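Local coordinates for PHOX (PDB 4A9V), which is an alkaline phosphatase of the PhoX family, a beta-propeller enzyme that carries a complex iron-calcium cofactor and hydrolyses phosphate monoesters, at residues Lys183-Thr197 / Lys263-Leu277. Residues are numbered along the deposited sequence; the frame is centred on the assembly and turned at random.
Sequences KTPWGTYLTCEENFT and KRTALGRFKHENAAL. With CA (calcium ion), chain Q; FEO (mu-oxo-diiron), chain S; EDO (1,2-ethanediol), chain O; EDO (1,2-ethanediol), chain M.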
# COMPACT_ATOMS: atom_id res chain seq x y z
N LYS A 183 -7.15 0.33 -8.58
CA LYS A 183 -7.40 0.12 -10.00
C LYS A 183 -8.79 0.65 -10.29
O LYS A 183 -9.76 0.20 -9.69
CB LYS A 183 -7.33 -1.37 -10.32
CG LYS A 183 -7.65 -1.68 -11.78
CD LYS A 183 -7.52 -3.17 -12.05
CE LYS A 183 -7.90 -3.52 -13.48
NZ LYS A 183 -7.85 -5.00 -13.68
N THR A 184 -8.89 1.62 -11.20
CA THR A 184 -10.19 2.24 -11.45
C THR A 184 -10.89 1.55 -12.61
O THR A 184 -10.24 1.02 -13.52
CB THR A 184 -10.08 3.74 -11.75
OG1 THR A 184 -9.61 3.91 -13.09
CG2 THR A 184 -9.18 4.45 -10.76
N PRO A 185 -12.23 1.64 -12.64
CA PRO A 185 -12.97 1.03 -13.73
C PRO A 185 -12.92 1.86 -15.00
O PRO A 185 -13.44 1.41 -16.02
CB PRO A 185 -14.40 0.92 -13.18
CG PRO A 185 -14.47 1.90 -12.07
CD PRO A 185 -13.09 1.97 -11.49
N TRP A 186 -12.26 3.02 -14.97
CA TRP A 186 -12.01 3.78 -16.20
C TRP A 186 -10.58 3.67 -16.65
O TRP A 186 -10.11 4.48 -17.45
CB TRP A 186 -12.44 5.25 -16.03
CG TRP A 186 -11.86 5.94 -14.82
CD1 TRP A 186 -10.73 6.75 -14.76
CD2 TRP A 186 -12.42 5.96 -13.47
NE1 TRP A 186 -10.53 7.21 -13.49
CE2 TRP A 186 -11.52 6.77 -12.66
CE3 TRP A 186 -13.54 5.40 -12.87
CZ2 TRP A 186 -11.70 6.92 -11.30
CZ3 TRP A 186 -13.73 5.58 -11.50
CH2 TRP A 186 -12.84 6.33 -10.74
N GLY A 187 -9.92 2.58 -16.28
CA GLY A 187 -8.66 2.18 -16.92
C GLY A 187 -7.44 2.93 -16.42
O GLY A 187 -6.44 3.02 -17.14
N THR A 188 -7.47 3.38 -15.17
CA THR A 188 -6.33 4.05 -14.59
C THR A 188 -5.88 3.40 -13.28
O THR A 188 -6.57 2.57 -12.69
CB THR A 188 -6.57 5.55 -14.38
OG1 THR A 188 -7.59 5.73 -13.39
CG2 THR A 188 -6.96 6.24 -15.69
N TYR A 189 -4.66 3.76 -12.89
CA TYR A 189 -3.99 3.21 -11.73
C TYR A 189 -3.86 4.31 -10.68
O TYR A 189 -3.50 5.44 -11.00
CB TYR A 189 -2.60 2.74 -12.14
CG TYR A 189 -1.79 2.11 -11.04
CD1 TYR A 189 -2.17 0.90 -10.50
CD2 TYR A 189 -0.60 2.68 -10.59
CE1 TYR A 189 -1.43 0.28 -9.52
CE2 TYR A 189 0.16 2.06 -9.60
CZ TYR A 189 -0.26 0.85 -9.09
OH TYR A 189 0.47 0.19 -8.12
N LEU A 190 -4.14 3.96 -9.42
CA LEU A 190 -3.88 4.86 -8.31
C LEU A 190 -2.70 4.35 -7.51
O LEU A 190 -2.63 3.17 -7.16
CB LEU A 190 -5.11 4.96 -7.39
CG LEU A 190 -6.43 5.37 -8.07
CD1 LEU A 190 -7.55 5.46 -7.05
CD2 LEU A 190 -6.30 6.67 -8.85
N THR A 191 -1.75 5.25 -7.27
CA THR A 191 -0.62 4.95 -6.42
C THR A 191 -0.64 5.87 -5.20
O THR A 191 -1.05 7.03 -5.28
CB THR A 191 0.73 5.04 -7.18
OG1 THR A 191 1.76 4.55 -6.33
CG2 THR A 191 1.06 6.45 -7.60
N CYS A 192 -0.25 5.33 -4.05
CA CYS A 192 -0.48 5.96 -2.77
C CYS A 192 0.83 6.32 -2.10
O CYS A 192 1.67 5.45 -1.86
CB CYS A 192 -1.25 4.99 -1.88
SG CYS A 192 -2.95 4.75 -2.42
N GLU A 193 1.02 7.60 -1.78
CA GLU A 193 2.21 8.08 -1.09
C GLU A 193 2.01 7.92 0.41
O GLU A 193 1.09 8.52 0.99
CB GLU A 193 2.46 9.55 -1.44
CG GLU A 193 2.76 9.74 -2.92
CD GLU A 193 2.71 11.18 -3.42
OE1 GLU A 193 2.28 12.10 -2.69
OE2 GLU A 193 3.11 11.38 -4.59
N GLU A 194 2.85 7.10 1.04
CA GLU A 194 2.67 6.72 2.45
C GLU A 194 3.69 7.47 3.34
O GLU A 194 3.42 8.58 3.76
CB GLU A 194 2.74 5.19 2.62
CG GLU A 194 2.49 4.73 4.05
CD GLU A 194 2.86 3.28 4.28
OE1 GLU A 194 3.79 2.79 3.61
OE2 GLU A 194 2.27 2.67 5.20
N ASN A 195 4.89 6.92 3.53
CA ASN A 195 5.85 7.50 4.48
C ASN A 195 6.70 8.60 3.85
O ASN A 195 7.93 8.66 4.03
CB ASN A 195 6.71 6.40 5.09
CG ASN A 195 5.91 5.52 6.03
OD1 ASN A 195 5.26 6.03 6.95
ND2 ASN A 195 5.87 4.23 5.75
N PHE A 196 6.03 9.52 3.19
CA PHE A 196 6.70 10.59 2.47
C PHE A 196 7.48 11.51 3.41
O PHE A 196 8.52 12.05 3.03
CB PHE A 196 5.70 11.41 1.63
CG PHE A 196 4.74 12.22 2.45
CD1 PHE A 196 3.57 11.67 2.96
CD2 PHE A 196 4.98 13.56 2.67
CE1 PHE A 196 2.71 12.44 3.71
CE2 PHE A 196 4.12 14.33 3.43
CZ PHE A 196 2.97 13.77 3.94
N THR A 197 6.98 11.68 4.62
CA THR A 197 7.60 12.59 5.59
C THR A 197 9.00 12.13 5.98
O THR A 197 9.83 12.96 6.35
CB THR A 197 6.74 12.71 6.85
OG1 THR A 197 6.45 11.41 7.36
CG2 THR A 197 5.43 13.42 6.55
N LYS A 263 -1.77 14.27 -9.05
CA LYS A 263 -2.06 14.15 -7.62
C LYS A 263 -3.47 14.64 -7.35
O LYS A 263 -3.82 15.78 -7.65
CB LYS A 263 -1.04 14.93 -6.80
CG LYS A 263 0.40 14.54 -7.13
CD LYS A 263 1.33 14.55 -5.92
CE LYS A 263 2.72 14.10 -6.32
NZ LYS A 263 3.64 13.97 -5.16
N ARG A 264 -4.30 13.75 -6.80
CA ARG A 264 -5.73 14.00 -6.67
C ARG A 264 -6.04 14.50 -5.26
O ARG A 264 -6.31 13.73 -4.34
CB ARG A 264 -6.51 12.71 -6.98
CG ARG A 264 -6.36 12.25 -8.42
CD ARG A 264 -6.96 13.24 -9.41
NE ARG A 264 -6.91 12.74 -10.78
CZ ARG A 264 -7.25 13.46 -11.85
NH1 ARG A 264 -7.73 14.68 -11.71
NH2 ARG A 264 -7.11 12.94 -13.06
N THR A 265 -5.98 15.82 -5.07
CA THR A 265 -6.06 16.39 -3.74
C THR A 265 -7.43 16.23 -3.07
O THR A 265 -7.52 16.31 -1.84
CB THR A 265 -5.58 17.85 -3.67
OG1 THR A 265 -6.46 18.70 -4.43
CG2 THR A 265 -4.15 17.98 -4.16
N ALA A 266 -8.49 15.98 -3.84
CA ALA A 266 -9.80 15.75 -3.23
C ALA A 266 -9.82 14.52 -2.33
O ALA A 266 -10.71 14.39 -1.49
CB ALA A 266 -10.89 15.64 -4.29
N LEU A 267 -8.87 13.61 -2.51
CA LEU A 267 -8.82 12.38 -1.72
C LEU A 267 -8.01 12.55 -0.43
O LEU A 267 -7.95 11.63 0.39
CB LEU A 267 -8.27 11.22 -2.55
CG LEU A 267 -9.28 10.50 -3.46
CD1 LEU A 267 -9.92 11.44 -4.49
CD2 LEU A 267 -8.61 9.33 -4.16
N GLY A 268 -7.50 13.76 -0.18
CA GLY A 268 -6.90 14.09 1.11
C GLY A 268 -5.42 13.74 1.20
O GLY A 268 -4.92 12.89 0.45
N ARG A 269 -4.73 14.40 2.13
CA ARG A 269 -3.31 14.19 2.35
C ARG A 269 -3.09 13.49 3.69
O ARG A 269 -3.56 13.97 4.73
CB ARG A 269 -2.57 15.54 2.35
CG ARG A 269 -1.11 15.44 2.72
CD ARG A 269 -0.39 16.74 2.42
NE ARG A 269 0.92 16.82 3.06
CZ ARG A 269 1.13 17.24 4.31
NH1 ARG A 269 0.12 17.60 5.08
NH2 ARG A 269 2.35 17.23 4.79
N PHE A 270 -2.41 12.36 3.65
CA PHE A 270 -2.07 11.55 4.81
C PHE A 270 -1.15 10.43 4.31
O PHE A 270 -0.65 10.51 3.19
CB PHE A 270 -3.33 11.04 5.58
CG PHE A 270 -4.39 10.39 4.73
CD1 PHE A 270 -4.37 9.02 4.50
CD2 PHE A 270 -5.53 11.09 4.36
CE1 PHE A 270 -5.42 8.39 3.84
CE2 PHE A 270 -6.57 10.48 3.71
CZ PHE A 270 -6.53 9.12 3.48
N LYS A 271 -0.82 9.48 5.18
CA LYS A 271 0.13 8.44 4.81
C LYS A 271 -0.63 7.26 4.18
O LYS A 271 -0.97 6.27 4.84
CB LYS A 271 1.00 8.06 6.01
CG LYS A 271 1.79 9.25 6.49
CD LYS A 271 2.80 8.95 7.58
CE LYS A 271 3.39 10.26 8.09
NZ LYS A 271 4.34 10.06 9.22
N HIS A 272 -1.01 7.46 2.93
CA HIS A 272 -1.92 6.55 2.23
C HIS A 272 -1.30 5.19 2.04
O HIS A 272 -0.23 5.08 1.44
CB HIS A 272 -2.23 7.10 0.84
CG HIS A 272 -3.10 8.33 0.84
ND1 HIS A 272 -4.45 8.25 0.80
CD2 HIS A 272 -2.77 9.67 0.80
CE1 HIS A 272 -4.96 9.49 0.75
NE2 HIS A 272 -3.94 10.36 0.76
N GLU A 273 -2.03 4.14 2.41
CA GLU A 273 -1.61 2.77 2.11
C GLU A 273 -2.12 2.34 0.73
O GLU A 273 -1.35 2.25 -0.22
CB GLU A 273 -2.07 1.80 3.18
CG GLU A 273 -1.55 0.39 2.95
CD GLU A 273 -0.25 0.08 3.67
OE1 GLU A 273 0.10 0.86 4.59
OE2 GLU A 273 0.38 -0.95 3.33
N ASN A 274 -3.42 2.06 0.61
CA ASN A 274 -4.02 1.73 -0.68
C ASN A 274 -5.32 2.49 -0.91
O ASN A 274 -5.70 3.36 -0.14
CB ASN A 274 -4.15 0.19 -0.90
CG ASN A 274 -5.49 -0.38 -0.43
OD1 ASN A 274 -6.07 0.07 0.55
ND2 ASN A 274 -5.90 -1.47 -1.06
N ALA A 275 -5.95 2.20 -2.04
CA ALA A 275 -7.13 2.92 -2.48
C ALA A 275 -8.09 1.91 -3.10
O ALA A 275 -7.85 1.39 -4.18
CB ALA A 275 -6.75 4.00 -3.49
N ALA A 276 -9.10 1.53 -2.33
CA ALA A 276 -10.00 0.43 -2.69
C ALA A 276 -11.23 0.97 -3.39
O ALA A 276 -12.00 1.72 -2.79
CB ALA A 276 -10.40 -0.35 -1.45
N LEU A 277 -11.41 0.61 -4.66
CA LEU A 277 -12.52 1.12 -5.46
C LEU A 277 -13.81 0.36 -5.20
O LEU A 277 -13.83 -0.87 -5.19
CB LEU A 277 -12.18 1.06 -6.94
CG LEU A 277 -11.56 2.32 -7.55
CD1 LEU A 277 -12.58 3.44 -7.67
CD2 LEU A 277 -10.33 2.76 -6.78
CA CA Q . 2.27 -2.24 3.64
FE1 FEO S . 4.06 0.87 2.95
FE2 FEO S . 1.83 0.70 5.61
O FEO S . 3.11 -0.06 4.38
C1 EDO O . -8.78 -4.67 -17.15
O1 EDO O . -7.99 -5.65 -16.28
C2 EDO O . -8.63 -3.26 -16.56
O2 EDO O . -8.67 -2.29 -17.62
C1 EDO M . -4.31 9.85 -15.28
O1 EDO M . -5.22 9.41 -16.30
C2 EDO M . -5.00 10.88 -14.40
O2 EDO M . -6.25 11.25 -15.00
O HOH W 1 -9.03 -0.67 -6.35
O HOH W 2 6.28 8.25 8.35
O HOH W 3 4.49 -1.14 2.28
O HOH W 4 1.91 -2.04 1.16
O HOH W 5 3.20 -4.29 2.58
O HOH W 6 4.51 -2.46 4.99
O HOH W 7 5.72 0.63 4.48
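Glu-194 and Glu-273 run side by side in the same direction and share one iron of the mu-oxo-diiron cluster, their carboxylate planes turned 87° apart. Glu-194 bridges the pair of irons, OE1 binding FE1 at 2.0 Å and OE2 binding FE2. Glu-273 bends at chi2 (93°), which brings OE1 to FE2 while OE2 binds the calcium ion at 2.3 Å. Glu-90 and Cys-179 on FE1, and Asp-292 and Glu-387 on FE2, complete the protein ligands of the irons; two waters also bind FE1.

Behind the metals the packing is tight. CB of Cys-192, on strand 189-193, lies 3.2 Å from Glu-273 O, and its SG rests against CB of Ala-275. His-272 N gives a weak hydrogen bond to Glu-193 O; its NE2 donates to Gly-268 O (2.7 Å), which lies in the ring plane, though the nitrogen sits above that carbonyl's plane. Lys-263 NZ forms a salt bridge with Glu-193 OE2 on its syn side (2.7 Å). Extended Lys-271 carries NZ to a hydrogen bond with Thr-197 OG1, Tyr-216 and Glu-293 also holding it.

The far end is looser and faces solvent, with Lys-183 and Pro-185 exposed: Leu-277 CD2 touches Leu-190 CD1 at 3.9 Å, and a water links Lys-183 N with Ala-275 O and Leu-277 N. Glu-194 OE2 and Glu-273 OE1, 2.9 Å apart, would probably repel each other without the cations; FE2, bound by both, probably offsets this and ties the segments together.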